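Local atomic coordinates of poly-gamma-glutamate hydrolase (Bacillus phage phiNIT1, PDB entry 3A9L), a protein that hydrolyses the gamma-glutamyl linkages of bacterial poly-gamma-glutamate as a phage-encoded zinc peptidase. Residues N15-G20 and S75-T80; L51-V56 and G61-F66. All blocks are in the same frame, centred on the assembly; numbering follows the deposited sequence.

Contact 1 (N15-G20 and S75-T80). With PO4 (phosphate ion), chain D.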
loop_
_atom_site.group_PDB
_atom_site.type_symbol
_atom_site.label_atom_id
_atom_site.label_comp_id
_atom_site.label_asym_id
_atom_site.label_seq_id
_atom_site.Cartn_x
_atom_site.Cartn_y
_atom_site.Cartn_z
ATOM N N ASN A 15 -15.172 -10.721 6.897
ATOM C CA ASN A 15 -15.514 -11.926 7.643
ATOM C C ASN A 15 -15.840 -13.098 6.735
ATOM O O ASN A 15 -15.534 -14.235 7.065
ATOM C CB ASN A 15 -16.703 -11.654 8.591
ATOM C CG ASN A 15 -16.259 -11.192 9.968
ATOM O OD1 ASN A 15 -15.077 -11.315 10.343
ATOM N ND2 ASN A 15 -17.199 -10.643 10.735
ATOM N N ALA A 16 -16.425 -12.809 5.579
ATOM C CA ALA A 16 -16.916 -13.838 4.669
ATOM C C ALA A 16 -15.995 -14.124 3.485
ATOM O O ALA A 16 -15.945 -15.257 3.005
ATOM C CB ALA A 16 -18.277 -13.461 4.188
ATOM N N GLU A 17 -15.289 -13.097 2.998
ATOM C CA GLU A 17 -14.485 -13.214 1.778
ATOM C C GLU A 17 -13.050 -13.484 2.175
ATOM O O GLU A 17 -12.694 -13.232 3.314
ATOM C CB GLU A 17 -14.570 -11.927 0.969
ATOM C CG GLU A 17 -16.001 -11.564 0.566
ATOM C CD GLU A 17 -16.561 -12.493 -0.513
ATOM O OE1 GLU A 17 -15.793 -13.267 -1.148
ATOM O OE2 GLU A 17 -17.775 -12.410 -0.749
ATOM N N THR A 18 -12.250 -14.020 1.258
ATOM C CA THR A 18 -10.827 -14.374 1.518
ATOM C C THR A 18 -9.916 -13.310 0.911
ATOM O O THR A 18 -9.998 -13.029 -0.259
ATOM C CB THR A 18 -10.525 -15.797 0.933
ATOM O OG1 THR A 18 -11.143 -16.764 1.787
ATOM C CG2 THR A 18 -9.019 -16.132 0.801
ATOM N N VAL A 19 -9.056 -12.690 1.718
ATOM C CA VAL A 19 -8.185 -11.665 1.156
ATOM C C VAL A 19 -7.180 -12.298 0.200
ATOM O O VAL A 19 -6.712 -13.432 0.422
ATOM C CB VAL A 19 -7.533 -10.828 2.240
ATOM C CG1 VAL A 19 -6.599 -11.672 3.084
ATOM C CG2 VAL A 19 -6.813 -9.618 1.630
ATOM N N GLY A 20 -6.890 -11.588 -0.875
ATOM C CA GLY A 20 -5.986 -12.085 -1.911
ATOM C C GLY A 20 -6.618 -13.140 -2.820
ATOM O O GLY A 20 -5.949 -13.628 -3.744
ATOM N N SER A 75 -19.413 -7.299 -7.925
ATOM C CA SER A 75 -20.431 -6.410 -7.374
ATOM C C SER A 75 -20.812 -6.787 -5.954
ATOM O O SER A 75 -21.308 -5.949 -5.207
ATOM C CB SER A 75 -21.685 -6.355 -8.244
ATOM O OG SER A 75 -22.179 -7.655 -8.394
ATOM N N ARG A 76 -20.600 -8.050 -5.591
ATOM C CA ARG A 76 -20.861 -8.514 -4.223
ATOM C C ARG A 76 -19.861 -7.929 -3.223
ATOM O O ARG A 76 -20.085 -7.949 -2.016
ATOM C CB ARG A 76 -20.910 -10.059 -4.141
ATOM C CG ARG A 76 -19.610 -10.800 -4.100
ATOM C CD ARG A 76 -19.855 -12.269 -3.702
ATOM N NE ARG A 76 -18.604 -12.991 -3.444
ATOM C CZ ARG A 76 -17.980 -13.782 -4.327
ATOM N NH1 ARG A 76 -18.480 -13.976 -5.548
ATOM N NH2 ARG A 76 -16.850 -14.402 -3.980
ATOM N N LEU A 77 -18.753 -7.403 -3.754
ATOM C CA LEU A 77 -17.734 -6.797 -2.920
ATOM C C LEU A 77 -17.999 -5.287 -2.762
ATOM O O LEU A 77 -17.200 -4.548 -2.145
ATOM C CB LEU A 77 -16.361 -7.065 -3.528
ATOM C CG LEU A 77 -16.013 -8.520 -3.803
ATOM C CD1 LEU A 77 -14.795 -8.575 -4.700
ATOM C CD2 LEU A 77 -15.780 -9.302 -2.494
ATOM N N HIS A 78 -19.135 -4.842 -3.303
ATOM C CA HIS A 78 -19.499 -3.431 -3.269
ATOM C C HIS A 78 -20.134 -3.064 -1.948
ATOM O O HIS A 78 -21.198 -3.584 -1.599
ATOM C CB HIS A 78 -20.409 -3.062 -4.456
ATOM C CG HIS A 78 -20.832 -1.625 -4.473
ATOM N ND1 HIS A 78 -21.981 -1.179 -3.850
ATOM C CD2 HIS A 78 -20.273 -0.536 -5.051
ATOM C CE1 HIS A 78 -22.105 0.121 -4.033
ATOM N NE2 HIS A 78 -21.083 0.537 -4.762
ATOM N N VAL A 79 -19.463 -2.170 -1.218
ATOM C CA VAL A 79 -20.040 -1.534 -0.057
ATOM C C VAL A 79 -20.119 -0.033 -0.343
ATOM O O VAL A 79 -19.108 0.667 -0.479
ATOM C CB VAL A 79 -19.293 -1.916 1.255
ATOM C CG1 VAL A 79 -19.761 -1.089 2.427
ATOM C CG2 VAL A 79 -19.539 -3.430 1.582
ATOM N N THR A 80 -21.341 0.448 -0.486
ATOM C CA THR A 80 -21.560 1.843 -0.789
ATOM C C THR A 80 -20.710 2.783 0.093
ATOM O O THR A 80 -20.449 2.478 1.264
ATOM C CB THR A 80 -23.049 2.166 -0.665
ATOM O OG1 THR A 80 -23.353 3.315 -1.466
ATOM C CG2 THR A 80 -23.442 2.371 0.807
HETATM P P PO4 D . -21.456 4.101 -4.520
HETATM O O1 PO4 D . -22.629 3.426 -3.842
HETATM O O2 PO4 D . -21.870 5.352 -5.278
HETATM O O3 PO4 D . -20.533 4.500 -3.399
HETATM O O4 PO4 D . -20.777 3.158 -5.474
#
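E17, just past the end of helix 10-16, presents its carboxylate to the guanidinium edge of R76, and the two groups form a two-pronged salt bridge. R76 NH2 donates to E17 OE1 over 3.2 Å at 161°, meeting the syn side of that oxygen. The second prong, R76 NE to E17 OE2 at 2.9 Å, is less certain, because OE2 is modelled too close to another atom. The planes of the two groups are 29° apart, a moderate twist. From CG to NE the arginine chain runs extended, whereas the glutamate bends at chi2. L77 CD2 lies against E17 CG at 3.8 Å and over one face of the carboxylate. The L77 side chain is about 11 Å from the zinc ion. Farther along 75-80, the edge of the H78 ring faces a phosphate ion, probably from the crystallisation liquor: NE2 donates to O4 over 2.7 Å, nearly straight at 175°. S81 OG also bonds the ion; the very short T80 OG1 pair with O1 is doubtful. H78 ND1 is hydrogen-bonded to D5. The partly buried charge pair thus probably ties the loop between strand 62-68 and helix 87-94 to the end of helix 10-16.

Contact 2 (L51-V56 and G61-F66)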
loop_
_atom_site.group_PDB
_atom_site.type_symbol
_atom_site.label_atom_id
_atom_site.label_comp_id
_atom_site.label_asym_id
_atom_site.label_seq_id
_atom_site.Cartn_x
_atom_site.Cartn_y
_atom_site.Cartn_z
ATOM N N LEU A 51 -6.933 4.635 -13.367
ATOM C CA LEU A 51 -7.002 6.085 -13.323
ATOM C C LEU A 51 -6.359 6.594 -12.058
ATOM O O LEU A 51 -5.699 7.601 -12.096
ATOM C CB LEU A 51 -8.439 6.599 -13.482
ATOM C CG LEU A 51 -8.647 8.105 -13.271
ATOM C CD1 LEU A 51 -7.901 8.941 -14.351
ATOM C CD2 LEU A 51 -10.109 8.451 -13.194
ATOM N N ILE A 52 -6.556 5.911 -10.932
ATOM C CA ILE A 52 -5.936 6.380 -9.687
ATOM C C ILE A 52 -4.407 6.274 -9.770
ATOM O O ILE A 52 -3.691 7.166 -9.299
ATOM C CB ILE A 52 -6.493 5.668 -8.469
ATOM C CG1 ILE A 52 -7.828 6.324 -8.084
ATOM C CG2 ILE A 52 -5.487 5.698 -7.310
ATOM C CD1 ILE A 52 -8.736 5.446 -7.314
ATOM N N TYR A 53 -3.924 5.194 -10.373
ATOM C CA TYR A 53 -2.471 4.994 -10.555
ATOM C C TYR A 53 -1.829 6.156 -11.289
ATOM O O TYR A 53 -0.795 6.675 -10.858
ATOM C CB TYR A 53 -2.210 3.718 -11.334
ATOM C CG TYR A 53 -2.123 2.489 -10.475
ATOM C CD1 TYR A 53 -3.010 2.278 -9.424
ATOM C CD2 TYR A 53 -1.164 1.539 -10.721
ATOM C CE1 TYR A 53 -2.923 1.155 -8.642
ATOM C CE2 TYR A 53 -1.069 0.407 -9.951
ATOM C CZ TYR A 53 -1.947 0.223 -8.911
ATOM O OH TYR A 53 -1.831 -0.908 -8.151
ATOM N N ARG A 54 -2.448 6.541 -12.402
ATOM C CA ARG A 54 -1.989 7.617 -13.262
ATOM C C ARG A 54 -2.090 8.980 -12.546
ATOM O O ARG A 54 -1.172 9.813 -12.642
ATOM C CB ARG A 54 -2.817 7.613 -14.570
ATOM C CG ARG A 54 -2.343 8.577 -15.702
ATOM C CD ARG A 54 -0.939 8.180 -16.208
ATOM N NE ARG A 54 -0.416 9.170 -17.137
ATOM C CZ ARG A 54 0.878 9.378 -17.351
ATOM N NH1 ARG A 54 1.787 8.657 -16.694
ATOM N NH2 ARG A 54 1.264 10.305 -18.219
ATOM N N VAL A 55 -3.207 9.225 -11.848
ATOM C CA VAL A 55 -3.336 10.478 -11.095
ATOM C C VAL A 55 -2.275 10.608 -9.993
ATOM O O VAL A 55 -1.753 11.704 -9.708
ATOM C CB VAL A 55 -4.766 10.685 -10.494
ATOM C CG1 VAL A 55 -4.799 11.939 -9.622
ATOM C CG2 VAL A 55 -5.774 10.866 -11.612
ATOM N N VAL A 56 -1.988 9.492 -9.351
ATOM C CA VAL A 56 -0.976 9.454 -8.308
ATOM C C VAL A 56 0.427 9.615 -8.906
ATOM O O VAL A 56 1.282 10.320 -8.332
ATOM C CB VAL A 56 -1.130 8.159 -7.473
ATOM C CG1 VAL A 56 0.135 7.854 -6.631
ATOM C CG2 VAL A 56 -2.343 8.302 -6.575
ATOM N N GLY A 61 0.266 12.323 -5.044
ATOM C CA GLY A 61 -0.775 12.175 -4.035
ATOM C C GLY A 61 -0.648 10.812 -3.389
ATOM O O GLY A 61 -0.017 9.938 -3.963
ATOM N N SER A 62 -1.176 10.647 -2.170
ATOM C CA SER A 62 -1.293 9.317 -1.576
ATOM C C SER A 62 -2.385 8.540 -2.344
ATOM O O SER A 62 -3.200 9.139 -3.076
ATOM C CB SER A 62 -1.661 9.365 -0.087
ATOM O OG SER A 62 -0.767 10.115 0.713
ATOM N N LEU A 63 -2.362 7.218 -2.180
ATOM C CA LEU A 63 -3.223 6.277 -2.881
ATOM C C LEU A 63 -3.821 5.311 -1.876
ATOM O O LEU A 63 -3.157 4.894 -0.919
ATOM C CB LEU A 63 -2.389 5.486 -3.914
ATOM C CG LEU A 63 -2.898 4.238 -4.652
ATOM C CD1 LEU A 63 -2.196 4.044 -6.013
ATOM C CD2 LEU A 63 -2.813 2.955 -3.807
ATOM N N TYR A 64 -5.084 4.945 -2.101
ATOM C CA TYR A 64 -5.695 3.821 -1.390
ATOM C C TYR A 64 -6.638 3.184 -2.362
ATOM O O TYR A 64 -7.367 3.917 -3.024
ATOM C CB TYR A 64 -6.496 4.298 -0.189
ATOM C CG TYR A 64 -7.342 3.195 0.416
ATOM C CD1 TYR A 64 -8.626 2.919 -0.083
ATOM C CD2 TYR A 64 -6.872 2.437 1.465
ATOM C CE1 TYR A 64 -9.389 1.939 0.451
ATOM C CE2 TYR A 64 -7.647 1.449 2.023
ATOM C CZ TYR A 64 -8.889 1.202 1.505
ATOM O OH TYR A 64 -9.660 0.213 2.018
ATOM N N LEU A 65 -6.637 1.846 -2.432
ATOM C CA LEU A 65 -7.562 1.087 -3.304
ATOM C C LEU A 65 -8.076 -0.171 -2.637
ATOM O O LEU A 65 -7.285 -1.045 -2.277
ATOM C CB LEU A 65 -6.831 0.626 -4.561
ATOM C CG LEU A 65 -6.198 1.584 -5.523
ATOM C CD1 LEU A 65 -5.442 0.755 -6.511
ATOM C CD2 LEU A 65 -7.285 2.428 -6.228
ATOM N N PHE A 66 -9.387 -0.283 -2.474
ATOM C CA PHE A 66 -9.994 -1.558 -2.049
ATOM C C PHE A 66 -10.450 -2.207 -3.323
ATOM O O PHE A 66 -11.341 -1.677 -3.995
ATOM C CB PHE A 66 -11.182 -1.338 -1.084
ATOM C CG PHE A 66 -11.776 -2.613 -0.545
ATOM C CD1 PHE A 66 -12.817 -3.256 -1.243
ATOM C CD2 PHE A 66 -11.346 -3.161 0.664
ATOM C CE1 PHE A 66 -13.371 -4.448 -0.770
ATOM C CE2 PHE A 66 -11.903 -4.346 1.141
ATOM C CZ PHE A 66 -12.924 -4.987 0.422
#
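I52 lays its branched side chain over the methyl groups of L65 and L63, with CD1 closing to 3.5 Å from L65 CD2. The I52 and L65 side chains run alongside each other in opposite senses, and both I52 branches take part: CG2, anti to the backbone N, reaches 3.9 Å from L63 CD1. L63 therefore lies between neighbours, for the same CD1 also approaches CD1 of the Y53 ring from an oblique angle, and its CB touches V56 CG2.

Y53 starts out pointing away from the strand, yet its ring turns back so that the CD1-CE1 edge meets the leucines. L65 CD1 sits at the ring edge, near the ring plane, 3.3 Å from Y53 CE1, a tight approach. The phenol oxygen carries on past the leucines to a hydrogen bond with E26 on strand 23-29, which anchors the polar end of the tyrosine.

Toward the turn the partners change from leucine methyls to backbone. V56 CG1 comes 3.4 Å from G61 O and CG2 lies 3.7 Å from S62 O, where the chains are closest, the CA atoms of V56 and G61 being 5.1 Å apart. G61 O is also bound by the side-chain amide of Q30. The hydroxyl of S62, whose CB points away from the helix, is bonded to H96.

No hydrogen bond crosses between the segments; apolar contacts of I52, V56 and the Y53 ring with L63 and L65 hold them. The helix and strand axes run almost antiparallel, at 170° and 8.8 Å, consistent with the short connection that follows helix 48-59. This is the helix-to-strand half of a beta-alpha-beta crossover: strand 34-42, helix 48-59 and parallel strand 62-68, in the mixed alpha/beta core of a zinc peptidase of the ZnExoPePases clan.

How the contacts relate
Contact 2 belongs to the buried core, its centre about 8 Å from the centre of the chain, whereas contact 1 is only partly buried, its centre about 17 Å from the same point. Strand 62-68 relates them: it supplies one side of contact 2, and the loop that follows it supplies R76 and L77 to contact 1. Although their centres are about 20 Å apart, they meet in packing where L77 O approaches F66 CE1 at 4.1 Å. Their chemistry follows their place in the fold: apolar side chains, one of them aromatic, fix helix to sheet inside, while a charged pair whose carboxylate rests on a leucine methyl ties the end of a helix to a loop farther out, where the second subunit packs on T18 and V19.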